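Local structure of PmbA-related protein (Thermotoga maritima, 1VL4) at residues 366-372 and 387-393; 31-37 and 63-69; 200-204 and 287-292; 145-149 and 186-190. The protein is probably a metallopeptidase of the PmbA/TldD (peptidase U62) family, its substrates and precise role unsettled. One frame throughout, in Å; residues are numbered along the deposited sequence.

Contact 1. Residues 366-372 and 387-393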
loop_
_atom_site.group_PDB
_atom_site.type_symbol
_atom_site.label_atom_id
_atom_site.label_comp_id
_atom_site.label_asym_id
_atom_site.label_seq_id
_atom_site.Cartn_x
_atom_site.Cartn_y
_atom_site.Cartn_z
ATOM N N VAL A 366 10.716 32.657 -4.272
ATOM C CA VAL A 366 10.423 31.593 -3.330
ATOM C C VAL A 366 11.439 30.467 -3.472
ATOM O O VAL A 366 11.814 30.101 -4.579
ATOM C CB VAL A 366 9.028 31.010 -3.573
ATOM C CG1 VAL A 366 8.753 29.871 -2.570
ATOM C CG2 VAL A 366 7.969 32.109 -3.455
ATOM N N VAL A 367 11.873 29.936 -2.338
ATOM C CA VAL A 367 12.618 28.686 -2.298
ATOM C C VAL A 367 11.642 27.597 -1.803
ATOM O O VAL A 367 11.016 27.754 -0.779
ATOM C CB VAL A 367 13.837 28.762 -1.364
ATOM C CG1 VAL A 367 14.442 27.351 -1.128
ATOM C CG2 VAL A 367 14.897 29.736 -1.923
ATOM N N ILE A 368 11.497 26.524 -2.560
ATOM C CA ILE A 368 10.694 25.400 -2.116
ATOM C C ILE A 368 11.627 24.244 -1.818
ATOM O O ILE A 368 12.372 23.785 -2.692
ATOM C CB ILE A 368 9.566 25.078 -3.124
ATOM C CG1 ILE A 368 8.426 26.064 -2.875
ATOM C CG2 ILE A 368 9.019 23.614 -2.977
ATOM C CD1 ILE A 368 7.657 26.316 -4.055
ATOM N N THR A 369 11.571 23.797 -0.562
ATOM C CA THR A 369 12.472 22.759 -0.042
ATOM C C THR A 369 11.832 21.381 0.060
ATOM O O THR A 369 12.538 20.398 0.024
ATOM C CB THR A 369 12.984 23.101 1.360
ATOM O OG1 THR A 369 11.863 23.380 2.217
ATOM C CG2 THR A 369 13.911 24.324 1.302
ATOM N N GLU A 370 10.518 21.328 0.212
ATOM C CA GLU A 370 9.791 20.057 0.271
ATOM C C GLU A 370 8.408 20.228 -0.338
ATOM O O GLU A 370 7.801 21.310 -0.243
ATOM C CB GLU A 370 9.644 19.575 1.722
ATOM C CG GLU A 370 10.973 19.577 2.544
ATOM C CD GLU A 370 11.946 18.504 2.102
ATOM O OE1 GLU A 370 11.542 17.608 1.300
ATOM O OE2 GLU A 370 13.117 18.550 2.562
ATOM N N VAL A 371 7.933 19.165 -0.989
ATOM C CA VAL A 371 6.525 19.061 -1.438
ATOM C C VAL A 371 5.817 17.835 -0.800
ATOM O O VAL A 371 6.439 16.852 -0.470
ATOM C CB VAL A 371 6.427 18.979 -2.975
ATOM C CG1 VAL A 371 6.761 20.315 -3.612
ATOM C CG2 VAL A 371 7.339 17.885 -3.546
ATOM N N GLU A 372 4.511 17.912 -0.637
ATOM C CA GLU A 372 3.747 16.864 0.029
ATOM C C GLU A 372 2.476 16.617 -0.756
ATOM O O GLU A 372 1.918 17.552 -1.374
ATOM C CB GLU A 372 3.372 17.301 1.463
ATOM C CG GLU A 372 4.571 17.312 2.461
ATOM C CD GLU A 372 5.214 18.689 2.727
ATOM O OE1 GLU A 372 4.523 19.734 2.699
ATOM O OE2 GLU A 372 6.438 18.716 3.001
ATOM N N LEU A 387 0.053 20.997 -4.998
ATOM C CA LEU A 387 0.797 20.326 -3.950
ATOM C C LEU A 387 1.059 21.290 -2.823
ATOM O O LEU A 387 1.462 22.446 -3.056
ATOM C CB LEU A 387 2.146 19.822 -4.496
ATOM C CG LEU A 387 2.129 18.727 -5.566
ATOM C CD1 LEU A 387 3.511 18.576 -6.160
ATOM C CD2 LEU A 387 1.614 17.383 -5.019
ATOM N N PHE A 388 0.843 20.824 -1.602
ATOM C CA PHE A 388 1.300 21.543 -0.435
ATOM C C PHE A 388 2.814 21.568 -0.457
ATOM O O PHE A 388 3.452 20.651 -0.965
ATOM C CB PHE A 388 0.833 20.877 0.848
ATOM C CG PHE A 388 -0.646 20.872 1.029
ATOM C CD1 PHE A 388 -1.423 19.867 0.474
ATOM C CD2 PHE A 388 -1.260 21.842 1.781
ATOM C CE1 PHE A 388 -2.792 19.852 0.653
ATOM C CE2 PHE A 388 -2.621 21.818 1.971
ATOM C CZ PHE A 388 -3.382 20.821 1.402
ATOM N N ALA A 389 3.391 22.636 0.081
ATOM C CA ALA A 389 4.842 22.816 -0.004
ATOM C C ALA A 389 5.394 23.571 1.199
ATOM O O ALA A 389 4.642 24.213 1.951
ATOM C CB ALA A 389 5.205 23.545 -1.317
ATOM N N LYS A 390 6.701 23.428 1.397
ATOM C CA LYS A 390 7.462 24.175 2.415
ATOM C C LYS A 390 8.565 24.947 1.696
ATOM O O LYS A 390 9.135 24.454 0.731
ATOM C CB LYS A 390 8.151 23.187 3.372
ATOM C CG LYS A 390 7.266 22.585 4.486
ATOM C CD LYS A 390 8.001 21.398 5.128
ATOM C CE LYS A 390 7.597 21.181 6.571
ATOM N NZ LYS A 390 6.224 20.563 6.713
ATOM N N GLY A 391 8.888 26.126 2.199
ATOM C CA GLY A 391 9.950 26.926 1.628
ATOM C C GLY A 391 10.176 28.240 2.377
ATOM O O GLY A 391 9.788 28.383 3.548
ATOM N N TYR A 392 10.795 29.192 1.661
ATOM C CA TYR A 392 11.326 30.426 2.219
ATOM C C TYR A 392 11.070 31.559 1.224
ATOM O O TYR A 392 10.937 31.301 0.024
ATOM C CB TYR A 392 12.849 30.271 2.424
ATOM C CG TYR A 392 13.185 29.142 3.363
ATOM C CD1 TYR A 392 13.192 27.833 2.906
ATOM C CD2 TYR A 392 13.410 29.367 4.729
ATOM C CE1 TYR A 392 13.431 26.777 3.767
ATOM C CE2 TYR A 392 13.678 28.288 5.610
ATOM C CZ TYR A 392 13.684 27.003 5.113
ATOM O OH TYR A 392 13.941 25.896 5.917
ATOM N N TRP A 393 11.060 32.789 1.733
ATOM C CA TRP A 393 11.055 34.011 0.934
ATOM C C TRP A 393 12.510 34.509 0.846
ATOM O O TRP A 393 13.247 34.492 1.841
ATOM C CB TRP A 393 10.163 35.091 1.567
ATOM C CG TRP A 393 10.164 36.346 0.758
ATOM C CD1 TRP A 393 10.744 37.542 1.085
ATOM C CD2 TRP A 393 9.604 36.516 -0.552
ATOM N NE1 TRP A 393 10.560 38.445 0.064
ATOM C CE2 TRP A 393 9.889 37.826 -0.961
ATOM C CE3 TRP A 393 8.913 35.677 -1.425
ATOM C CZ2 TRP A 393 9.466 38.326 -2.192
ATOM C CZ3 TRP A 393 8.508 36.178 -2.646
ATOM C CH2 TRP A 393 8.781 37.473 -3.016
HETATM O O HOH W 1 13.204 23.170 5.026
#

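Contact 2. Residues 31-37 and 63-69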
loop_
_atom_site.group_PDB
_atom_site.type_symbol
_atom_site.label_atom_id
_atom_site.label_comp_id
_atom_site.label_asym_id
_atom_site.label_seq_id
_atom_site.Cartn_x
_atom_site.Cartn_y
_atom_site.Cartn_z
ATOM N N VAL A 31 7.372 -25.865 -25.096
ATOM C CA VAL A 31 7.290 -24.478 -24.640
ATOM C C VAL A 31 8.650 -23.966 -24.191
ATOM O O VAL A 31 9.595 -24.754 -24.028
ATOM C CB VAL A 31 6.249 -24.358 -23.487
ATOM C CG1 VAL A 31 4.911 -24.907 -23.934
ATOM C CG2 VAL A 31 6.713 -25.062 -22.213
ATOM N N GLU A 32 8.772 -22.646 -24.015
ATOM C CA GLU A 32 9.935 -22.088 -23.382
ATOM C C GLU A 32 9.542 -21.865 -21.919
ATOM O O GLU A 32 8.351 -21.777 -21.605
ATOM C CB GLU A 32 10.380 -20.749 -23.995
ATOM C CG GLU A 32 10.475 -20.743 -25.507
ATOM C CD GLU A 32 11.572 -21.643 -26.031
ATOM O OE1 GLU A 32 12.430 -22.085 -25.237
ATOM O OE2 GLU A 32 11.561 -21.919 -27.247
ATOM N N VAL A 33 10.531 -21.841 -21.036
ATOM C CA VAL A 33 10.311 -21.452 -19.640
ATOM C C VAL A 33 11.362 -20.455 -19.193
ATOM O O VAL A 33 12.533 -20.462 -19.656
ATOM C CB VAL A 33 10.208 -22.686 -18.677
ATOM C CG1 VAL A 33 11.570 -23.387 -18.529
ATOM C CG2 VAL A 33 9.660 -22.295 -17.352
ATOM N N GLN A 34 10.906 -19.539 -18.332
ATOM C CA GLN A 34 11.739 -18.554 -17.683
ATOM C C GLN A 34 11.480 -18.565 -16.187
ATOM O O GLN A 34 10.334 -18.637 -15.738
ATOM C CB GLN A 34 11.509 -17.170 -18.259
ATOM C CG GLN A 34 12.315 -16.080 -17.614
ATOM C CD GLN A 34 12.249 -14.790 -18.444
ATOM O OE1 GLN A 34 12.966 -14.617 -19.429
ATOM N NE2 GLN A 34 11.313 -13.924 -18.092
ATOM N N ILE A 35 12.569 -18.536 -15.432
ATOM C CA ILE A 35 12.538 -18.595 -13.994
ATOM C C ILE A 35 13.245 -17.362 -13.436
ATOM O O ILE A 35 14.396 -17.064 -13.780
ATOM C CB ILE A 35 13.215 -19.860 -13.443
ATOM C CG1 ILE A 35 12.697 -21.098 -14.138
ATOM C CG2 ILE A 35 12.977 -19.928 -11.917
ATOM C CD1 ILE A 35 13.623 -22.284 -13.963
ATOM N N SER A 36 12.526 -16.620 -12.605
ATOM C CA SER A 36 13.051 -15.453 -11.959
ATOM C C SER A 36 13.063 -15.742 -10.436
ATOM O O SER A 36 12.061 -16.196 -9.827
ATOM C CB SER A 36 12.214 -14.218 -12.285
ATOM O OG SER A 36 12.160 -14.004 -13.683
ATOM N N PHE A 37 14.200 -15.465 -9.836
ATOM C CA PHE A 37 14.474 -15.763 -8.438
ATOM C C PHE A 37 14.876 -14.441 -7.760
ATOM O O PHE A 37 15.645 -13.634 -8.299
ATOM C CB PHE A 37 15.522 -16.888 -8.432
ATOM C CG PHE A 37 16.265 -17.115 -7.116
ATOM C CD1 PHE A 37 17.053 -16.098 -6.531
ATOM C CD2 PHE A 37 16.315 -18.389 -6.563
ATOM C CE1 PHE A 37 17.780 -16.309 -5.356
ATOM C CE2 PHE A 37 17.051 -18.632 -5.375
ATOM C CZ PHE A 37 17.783 -17.567 -4.765
ATOM N N VAL A 63 9.981 -17.187 -6.214
ATOM C CA VAL A 63 10.331 -17.731 -7.528
ATOM C C VAL A 63 9.121 -17.586 -8.468
ATOM O O VAL A 63 8.030 -17.973 -8.097
ATOM C CB VAL A 63 10.746 -19.180 -7.410
ATOM C CG1 VAL A 63 11.096 -19.706 -8.738
ATOM C CG2 VAL A 63 11.938 -19.265 -6.525
ATOM N N GLU A 64 9.306 -16.942 -9.606
ATOM C CA GLU A 64 8.311 -16.856 -10.649
ATOM C C GLU A 64 8.687 -17.813 -11.766
ATOM O O GLU A 64 9.805 -17.747 -12.295
ATOM C CB GLU A 64 8.271 -15.451 -11.253
ATOM C CG GLU A 64 7.141 -15.298 -12.304
ATOM C CD GLU A 64 7.213 -13.984 -13.094
ATOM O OE1 GLU A 64 8.177 -13.196 -12.931
ATOM O OE2 GLU A 64 6.291 -13.747 -13.894
ATOM N N ILE A 65 7.729 -18.641 -12.154
ATOM C CA ILE A 65 7.878 -19.594 -13.248
ATOM C C ILE A 65 6.953 -19.131 -14.392
ATOM O O ILE A 65 5.719 -19.077 -14.216
ATOM C CB ILE A 65 7.504 -20.975 -12.808
ATOM C CG1 ILE A 65 8.430 -21.474 -11.695
ATOM C CG2 ILE A 65 7.552 -21.981 -14.006
ATOM C CD1 ILE A 65 7.744 -21.960 -10.489
ATOM N N LYS A 66 7.535 -18.754 -15.532
ATOM C CA LYS A 66 6.725 -18.306 -16.659
ATOM C C LYS A 66 6.981 -19.185 -17.896
ATOM O O LYS A 66 8.146 -19.354 -18.309
ATOM C CB LYS A 66 7.035 -16.859 -16.964
ATOM C CG LYS A 66 6.190 -16.210 -18.053
ATOM C CD LYS A 66 6.558 -14.750 -18.178
ATOM C CE LYS A 66 5.733 -13.840 -17.263
ATOM N NZ LYS A 66 6.025 -12.386 -17.505
ATOM N N VAL A 67 5.910 -19.723 -18.462
ATOM C CA VAL A 67 6.000 -20.592 -19.649
ATOM C C VAL A 67 5.426 -19.851 -20.865
ATOM O O VAL A 67 4.358 -19.221 -20.754
ATOM C CB VAL A 67 5.253 -21.881 -19.435
ATOM C CG1 VAL A 67 5.186 -22.685 -20.712
ATOM C CG2 VAL A 67 5.916 -22.695 -18.308
ATOM N N LEU A 68 6.131 -19.958 -22.006
ATOM C CA LEU A 68 5.834 -19.199 -23.245
ATOM C C LEU A 68 5.513 -20.205 -24.334
ATOM O O LEU A 68 6.285 -21.104 -24.583
ATOM C CB LEU A 68 6.998 -18.335 -23.615
ATOM C CG LEU A 68 6.947 -17.538 -24.919
ATOM C CD1 LEU A 68 5.893 -16.455 -24.864
ATOM C CD2 LEU A 68 8.329 -16.926 -25.143
ATOM N N LYS A 69 4.314 -20.118 -24.892
ATOM C CA LYS A 69 3.906 -20.961 -26.013
ATOM C C LYS A 69 3.117 -20.129 -27.017
ATOM O O LYS A 69 2.089 -19.584 -26.677
ATOM C CB LYS A 69 3.051 -22.117 -25.546
ATOM C CG LYS A 69 2.877 -23.234 -26.575
ATOM C CD LYS A 69 1.945 -24.294 -26.027
ATOM C CE LYS A 69 1.720 -25.484 -26.956
ATOM N NZ LYS A 69 0.599 -26.322 -26.432
#

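Contact 3. Residues 200-204 and 287-292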
loop_
_atom_site.group_PDB
_atom_site.type_symbol
_atom_site.label_atom_id
_atom_site.label_comp_id
_atom_site.label_asym_id
_atom_site.label_seq_id
_atom_site.Cartn_x
_atom_site.Cartn_y
_atom_site.Cartn_z
ATOM N N GLU A 200 19.902 10.120 4.355
ATOM C CA GLU A 200 21.005 9.758 3.446
ATOM C C GLU A 200 20.751 8.298 2.977
ATOM O O GLU A 200 20.259 7.464 3.734
ATOM C CB GLU A 200 22.363 9.892 4.147
ATOM C CG GLU A 200 22.953 11.341 4.241
ATOM C CD GLU A 200 24.118 11.542 5.292
ATOM O OE1 GLU A 200 24.766 10.555 5.764
ATOM O OE2 GLU A 200 24.381 12.746 5.626
ATOM N N LEU A 201 21.022 8.046 1.696
ATOM C CA LEU A 201 21.082 6.671 1.111
ATOM C C LEU A 201 22.548 6.321 0.950
ATOM O O LEU A 201 23.365 7.203 0.657
ATOM C CB LEU A 201 20.360 6.649 -0.229
ATOM C CG LEU A 201 18.851 6.643 -0.054
ATOM C CD1 LEU A 201 18.172 7.341 -1.229
ATOM C CD2 LEU A 201 18.344 5.220 0.109
ATOM N N ALA A 202 22.912 5.079 1.251
ATOM C CA ALA A 202 24.285 4.643 1.199
ATOM C C ALA A 202 24.424 3.173 0.771
ATOM O O ALA A 202 23.577 2.321 1.057
ATOM C CB ALA A 202 24.920 4.828 2.550
ATOM N N ARG A 203 25.548 2.888 0.135
ATOM C CA ARG A 203 25.965 1.524 -0.221
ATOM C C ARG A 203 26.740 0.885 0.940
ATOM O O ARG A 203 26.795 -0.343 1.107
ATOM C CB ARG A 203 26.830 1.617 -1.488
ATOM C CG ARG A 203 27.115 0.286 -2.089
ATOM C CD ARG A 203 26.123 -0.182 -3.059
ATOM N NE ARG A 203 25.745 0.751 -4.155
ATOM C CZ ARG A 203 24.655 0.531 -4.888
ATOM N NH1 ARG A 203 23.961 -0.573 -4.701
ATOM N NH2 ARG A 203 24.271 1.354 -5.835
ATOM N N THR A 204 27.375 1.717 1.768
ATOM C CA THR A 204 28.111 1.206 2.912
ATOM C C THR A 204 27.757 2.022 4.188
ATOM O O THR A 204 27.371 3.173 4.076
ATOM C CB THR A 204 29.616 1.301 2.624
ATOM O OG1 THR A 204 30.350 0.605 3.641
ATOM C CG2 THR A 204 30.051 2.720 2.640
ATOM N N TYR A 287 23.479 2.921 -13.138
ATOM C CA TYR A 287 24.191 2.895 -11.893
ATOM C C TYR A 287 24.576 4.263 -11.394
ATOM O O TYR A 287 25.002 5.106 -12.155
ATOM C CB TYR A 287 25.419 2.033 -12.011
ATOM C CG TYR A 287 26.369 2.089 -10.849
ATOM C CD1 TYR A 287 26.227 1.248 -9.725
ATOM C CD2 TYR A 287 27.474 2.926 -10.910
ATOM C CE1 TYR A 287 27.138 1.315 -8.659
ATOM C CE2 TYR A 287 28.352 3.025 -9.850
ATOM C CZ TYR A 287 28.196 2.201 -8.744
ATOM O OH TYR A 287 29.160 2.289 -7.791
ATOM N N HIS A 288 24.418 4.429 -10.078
ATOM C CA HIS A 288 25.041 5.478 -9.297
ATOM C C HIS A 288 25.405 4.834 -7.936
ATOM O O HIS A 288 24.646 4.023 -7.408
ATOM C CB HIS A 288 24.050 6.632 -9.103
ATOM C CG HIS A 288 24.637 7.806 -8.382
ATOM N ND1 HIS A 288 24.940 7.783 -7.030
ATOM C CD2 HIS A 288 24.998 9.033 -8.828
ATOM C CE1 HIS A 288 25.423 8.962 -6.674
ATOM N NE2 HIS A 288 25.445 9.744 -7.739
ATOM N N PRO A 289 26.564 5.161 -7.388
ATOM C CA PRO A 289 27.010 4.572 -6.138
ATOM C C PRO A 289 26.019 4.573 -4.984
ATOM O O PRO A 289 25.995 3.614 -4.248
ATOM C CB PRO A 289 28.231 5.428 -5.768
ATOM C CG PRO A 289 28.741 5.906 -7.077
ATOM C CD PRO A 289 27.573 6.073 -7.963
ATOM N N LYS A 290 25.162 5.588 -4.900
ATOM C CA LYS A 290 24.140 5.724 -3.841
ATOM C C LYS A 290 22.708 5.495 -4.383
ATOM O O LYS A 290 21.740 5.640 -3.650
ATOM C CB LYS A 290 24.194 7.135 -3.235
ATOM C CG LYS A 290 25.449 7.455 -2.488
ATOM C CD LYS A 290 25.301 8.794 -1.791
ATOM C CE LYS A 290 26.636 9.473 -1.472
ATOM N NZ LYS A 290 26.543 10.956 -1.705
ATOM N N GLY A 291 22.610 5.083 -5.649
ATOM C CA GLY A 291 21.305 4.707 -6.255
ATOM C C GLY A 291 21.062 3.231 -6.020
ATOM O O GLY A 291 21.598 2.388 -6.745
ATOM N N LEU A 292 20.231 2.916 -5.016
ATOM C CA LEU A 292 20.108 1.550 -4.527
ATOM C C LEU A 292 19.266 0.647 -5.426
ATOM O O LEU A 292 19.294 -0.544 -5.239
ATOM C CB LEU A 292 19.597 1.510 -3.091
ATOM C CG LEU A 292 20.456 2.288 -2.081
ATOM C CD1 LEU A 292 19.966 2.051 -0.616
ATOM C CD2 LEU A 292 21.934 1.956 -2.232
HETATM O O HOH W 2 21.770 -1.252 -6.383
#

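Contact 4. Residues 145-149 and 186-190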
loop_
_atom_site.group_PDB
_atom_site.type_symbol
_atom_site.label_atom_id
_atom_site.label_comp_id
_atom_site.label_asym_id
_atom_site.label_seq_id
_atom_site.Cartn_x
_atom_site.Cartn_y
_atom_site.Cartn_z
ATOM N N ASP A 145 19.366 20.619 20.240
ATOM C CA ASP A 145 19.001 22.022 20.330
ATOM C C ASP A 145 17.713 22.220 21.151
ATOM O O ASP A 145 16.724 21.545 20.916
ATOM C CB ASP A 145 18.831 22.586 18.934
ATOM C CG ASP A 145 18.933 24.093 18.930
ATOM O OD1 ASP A 145 18.046 24.727 19.508
ATOM O OD2 ASP A 145 19.901 24.627 18.365
ATOM N N GLU A 146 17.720 23.180 22.075
ATOM C CA GLU A 146 16.545 23.428 22.931
ATOM C C GLU A 146 15.276 23.802 22.134
ATOM O O GLU A 146 14.157 23.653 22.622
ATOM C CB GLU A 146 16.864 24.474 24.001
ATOM C CG GLU A 146 17.269 25.872 23.504
ATOM C CD GLU A 146 17.327 26.879 24.660
ATOM O OE1 GLU A 146 16.733 26.578 25.695
ATOM O OE2 GLU A 146 17.966 27.953 24.547
ATOM N N ARG A 147 15.453 24.255 20.894
ATOM C CA ARG A 147 14.332 24.652 20.069
ATOM C C ARG A 147 13.598 23.470 19.505
ATOM O O ARG A 147 12.460 23.606 19.073
ATOM C CB ARG A 147 14.830 25.557 18.937
ATOM C CG ARG A 147 15.354 26.928 19.457
ATOM C CD ARG A 147 15.962 27.716 18.336
ATOM N NE ARG A 147 17.258 27.185 17.996
ATOM C CZ ARG A 147 18.168 27.804 17.243
ATOM N NH1 ARG A 147 17.936 28.996 16.724
ATOM N NH2 ARG A 147 19.315 27.204 16.994
ATOM N N VAL A 148 14.256 22.310 19.462
ATOM C CA VAL A 148 13.591 21.074 19.035
ATOM C C VAL A 148 12.724 20.552 20.171
ATOM O O VAL A 148 13.214 20.342 21.297
ATOM C CB VAL A 148 14.609 20.003 18.591
ATOM C CG1 VAL A 148 13.907 18.743 18.175
ATOM C CG2 VAL A 148 15.411 20.552 17.449
ATOM N N VAL A 149 11.421 20.390 19.891
ATOM C CA VAL A 149 10.453 19.986 20.904
ATOM C C VAL A 149 10.282 18.472 20.865
ATOM O O VAL A 149 9.928 17.851 21.863
ATOM C CB VAL A 149 9.052 20.700 20.764
ATOM C CG1 VAL A 149 9.198 22.170 20.962
ATOM C CG2 VAL A 149 8.394 20.472 19.428
ATOM N N ALA A 186 12.512 16.029 12.749
ATOM C CA ALA A 186 12.433 16.807 13.960
ATOM C C ALA A 186 11.293 17.836 13.901
ATOM O O ALA A 186 10.863 18.243 12.835
ATOM C CB ALA A 186 13.758 17.456 14.243
ATOM N N ILE A 187 10.754 18.176 15.060
ATOM C CA ILE A 187 9.746 19.271 15.204
ATOM C C ILE A 187 10.286 20.395 16.083
ATOM O O ILE A 187 10.693 20.145 17.225
ATOM C CB ILE A 187 8.418 18.747 15.788
ATOM C CG1 ILE A 187 7.831 17.690 14.833
ATOM C CG2 ILE A 187 7.417 19.912 16.039
ATOM C CD1 ILE A 187 6.570 17.056 15.285
ATOM N N ALA A 188 10.262 21.639 15.541
ATOM C CA ALA A 188 10.732 22.846 16.227
ATOM C C ALA A 188 9.549 23.661 16.802
ATOM O O ALA A 188 8.439 23.662 16.268
ATOM C CB ALA A 188 11.544 23.702 15.270
ATOM N N ARG A 189 9.797 24.311 17.933
ATOM C CA ARG A 189 8.793 25.087 18.619
ATOM C C ARG A 189 8.465 26.382 17.873
ATOM O O ARG A 189 9.351 27.161 17.575
ATOM C CB ARG A 189 9.306 25.428 20.005
ATOM C CG ARG A 189 8.348 26.252 20.825
ATOM C CD ARG A 189 8.953 26.622 22.141
ATOM N NE ARG A 189 9.044 25.497 23.051
ATOM C CZ ARG A 189 10.137 24.747 23.225
ATOM N NH1 ARG A 189 11.301 25.012 22.606
ATOM N NH2 ARG A 189 10.081 23.740 24.052
ATOM N N ASP A 190 7.172 26.608 17.577
ATOM C CA ASP A 190 6.728 27.853 16.951
ATOM C C ASP A 190 5.203 28.018 17.121
ATOM O O ASP A 190 4.527 27.079 17.541
ATOM C CB ASP A 190 7.143 27.848 15.462
ATOM C CG ASP A 190 7.093 29.214 14.813
ATOM O OD1 ASP A 190 7.086 30.225 15.537
ATOM O OD2 ASP A 190 7.074 29.270 13.558
#

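Contact 1. Residues 366-372 and 387-393
T369 and E370 together face K390 across two antiparallel strands, and the extra residue shifts the register by one. K390 O takes the N-H of T369 at 2.8 Å from T369 N, with only a long, weak bond from E370 N; beyond the irregularity the pairing resumes with K390 N to E370 O, 2.9 Å and nearly straight at 168°. The close packing lies along the face of V366, I368, V371 and A389. There I368 CG2 rests 4.2 Å from A389 CB, V371 CG1, farther along the strand of I368, meets that methyl too, and the CG2 methyl of V366 approaches the edge of the W393 ring at CZ3. Helix 241-247 touches I368, V371 and L387 as well. On the other face the T369 CG2 methyl comes to the edge of the Y392 ring, 3.5 Å from CE1, the two side chains crossing at about a right angle. OG1 sits between the backbone N and the carbonyl carbon (chi1 53°), from where it shares a water with Y392 OH, itself bonded to S223. With T369 cut back to alanine, methyl and hydroxyl both go, and the Y392 ring edge is likely to lose its packing there and the water to be held less firmly. Toward E372 this face loosens: the carboxylate stays 4.2 Å from K390 NZ at its OE2, short of a salt bridge, while K390 bonds to S195 and the F388 ring leads off into solvent. The arrangement is a classic beta bulge in an antiparallel pair, set within the mixed sheet of the C-terminal domain.

Contact 2. Residues 31-37 and 63-69
Two arms of a long beta hairpin, strands 32-48 and 51-69, pair here at the ends far from their turn, with V33, I35 and F37 facing V67, I65 and V63 in non-hydrogen-bonded pairs. The ladder between them is regular: E32 with L68, Q34 with K66 and S36 with E64 each exchange two backbone hydrogen bonds. At the middle rung Q34 N lies 2.8 Å from K66 O, and the return bond from K66 N to Q34 O is almost straight at 174°. The apolar face is built from branched methyls. V33 carries CG2 opposite its backbone N (chi1 70° for CG1), which brings that methyl over K66 O and within 4.0 Å of I65 CG2. I35 and V63 lie side by side and point the same way, their CG2 and CG1 methyls 3.7 Å apart. At the open end, V31 CG1 crosses the aliphatic chain of K69 at a slant, 3.7 Å from K69 CD. The reverse face is mostly polar, apart from L68, which packs with F106: E64 and K66 form a long salt bridge along their own strand, E32 bonds to T168, and the amide oxygen of Q34 takes a bond from N167. Helix 15-29 packs on V33 and I35, and helix 84-93 on V31, I65 and V67, both against the apolar face. Strand 72-78 continues the sheet beyond 63-69, while strand 148-167 bonds to the other side of 32-48.

Contact 3. Residues 200-204 and 287-292
The end of strand 194-202 runs past the type I beta turn H288-G291, closed by G291 N to H288 O, with A202 and K290 nearest (CA to CA 5.2 Å). R203, just beyond the strand, reaches into the turn, whose carbonyl oxygens collect round its guanidinium group. CG of R203 lies anti to the backbone N (chi1 -170°), and bends at chi2 and chi3 fold the chain back toward the turn. NE gives a hydrogen bond to P289 O at 2.9 Å, the oxygen tilted 24° from the guanidinium plane. NH2 points at H288 O, 3.1 Å away and in that plane; G291 N reaches this oxygen from the opposite face of its carbonyl. A weak bond from NH2 to G291 O adds a third carbonyl, and NH1 binds a water that also donates weakly to L292 O. Over one face of the group lies L292 CD2, 4.0 Å above the centre. The other methyl, L292 CD1, meets L201 CD2 at 3.6 Å, while the aliphatic part of K290 passes L201 O, its CD 3.5 Å away. H288 ND1 accepts from K290 N at the edge of its ring. A methionine in place of R203 would probably leave the carbonyls of H288 and P289 without these donors and the turn less firmly held to the strand. The contact is an arginine bridging an edge strand and a beta turn, joining the central and C-terminal family regions.

Contact 4. Residues 145-149 and 186-190
The guanidinium of R189 has V149 CG1 over one face, 3.5 Å above its centre, and E146 O at its edge exactly in plane. NH1 makes the edge bond, 3.2 Å to E146 O with an N-H...O angle of 160°. CG anti to the backbone N (chi1 180°) and a bend at chi3 turn the group back across the valine, whose CG1 also presses on R189 CB at 3.4 Å. A second guanidinium, that of R147, is gripped at its edge by D145: NE and NH2 reach OD1 and OD2 side-on in a salt bridge. D145 OD1 uses its anti lone pair for R147 N as well, an Asx turn at the start of the type I turn D145-V148, so that one oxygen fixes both the backbone and the side chain of R147. These residues lead into strand 148-167, which pairs with strand 172-188 as the two arms of a beta hairpin; the contact lies at its open end, where V148 faces A188 in an antiparallel non-hydrogen-bonded pair. R189 N to R147 O at 3.0 Å and V149 N to I187 O at 2.8 Å are the two backbone bonds flanking that pair. V148 CG1 meets A186 CB at 4.1 Å on the side toward helix 210-223, which touches V148 and A188. On the other side V149 CG2 packs obliquely on the CG2 methyl of I187, 3.6 Å away, and I187 also touches M150 and P152.

Contacts 2, 3 and 4 reach the same six-stranded antiparallel sheet, contact 2 in one hairpin, contact 4 at the open end of the next, and contact 3 at its edge strand 194-202. The centres of contacts 2 and 4 lie 55 Å apart, on opposite sides of the chain's centre, although strands 32-48 and 148-167 are neighbours. Contact 3, 31 Å from contact 2 and 30 Å from contact 4 between centres, ties the sheet to the C-terminal region. Contact 1 belongs to a different, mixed sheet, yet comes within about 8 Å of contact 4 at the nearest atoms, their centres 19 Å apart. No two touch, and none contains a metal or ligand marking an active site.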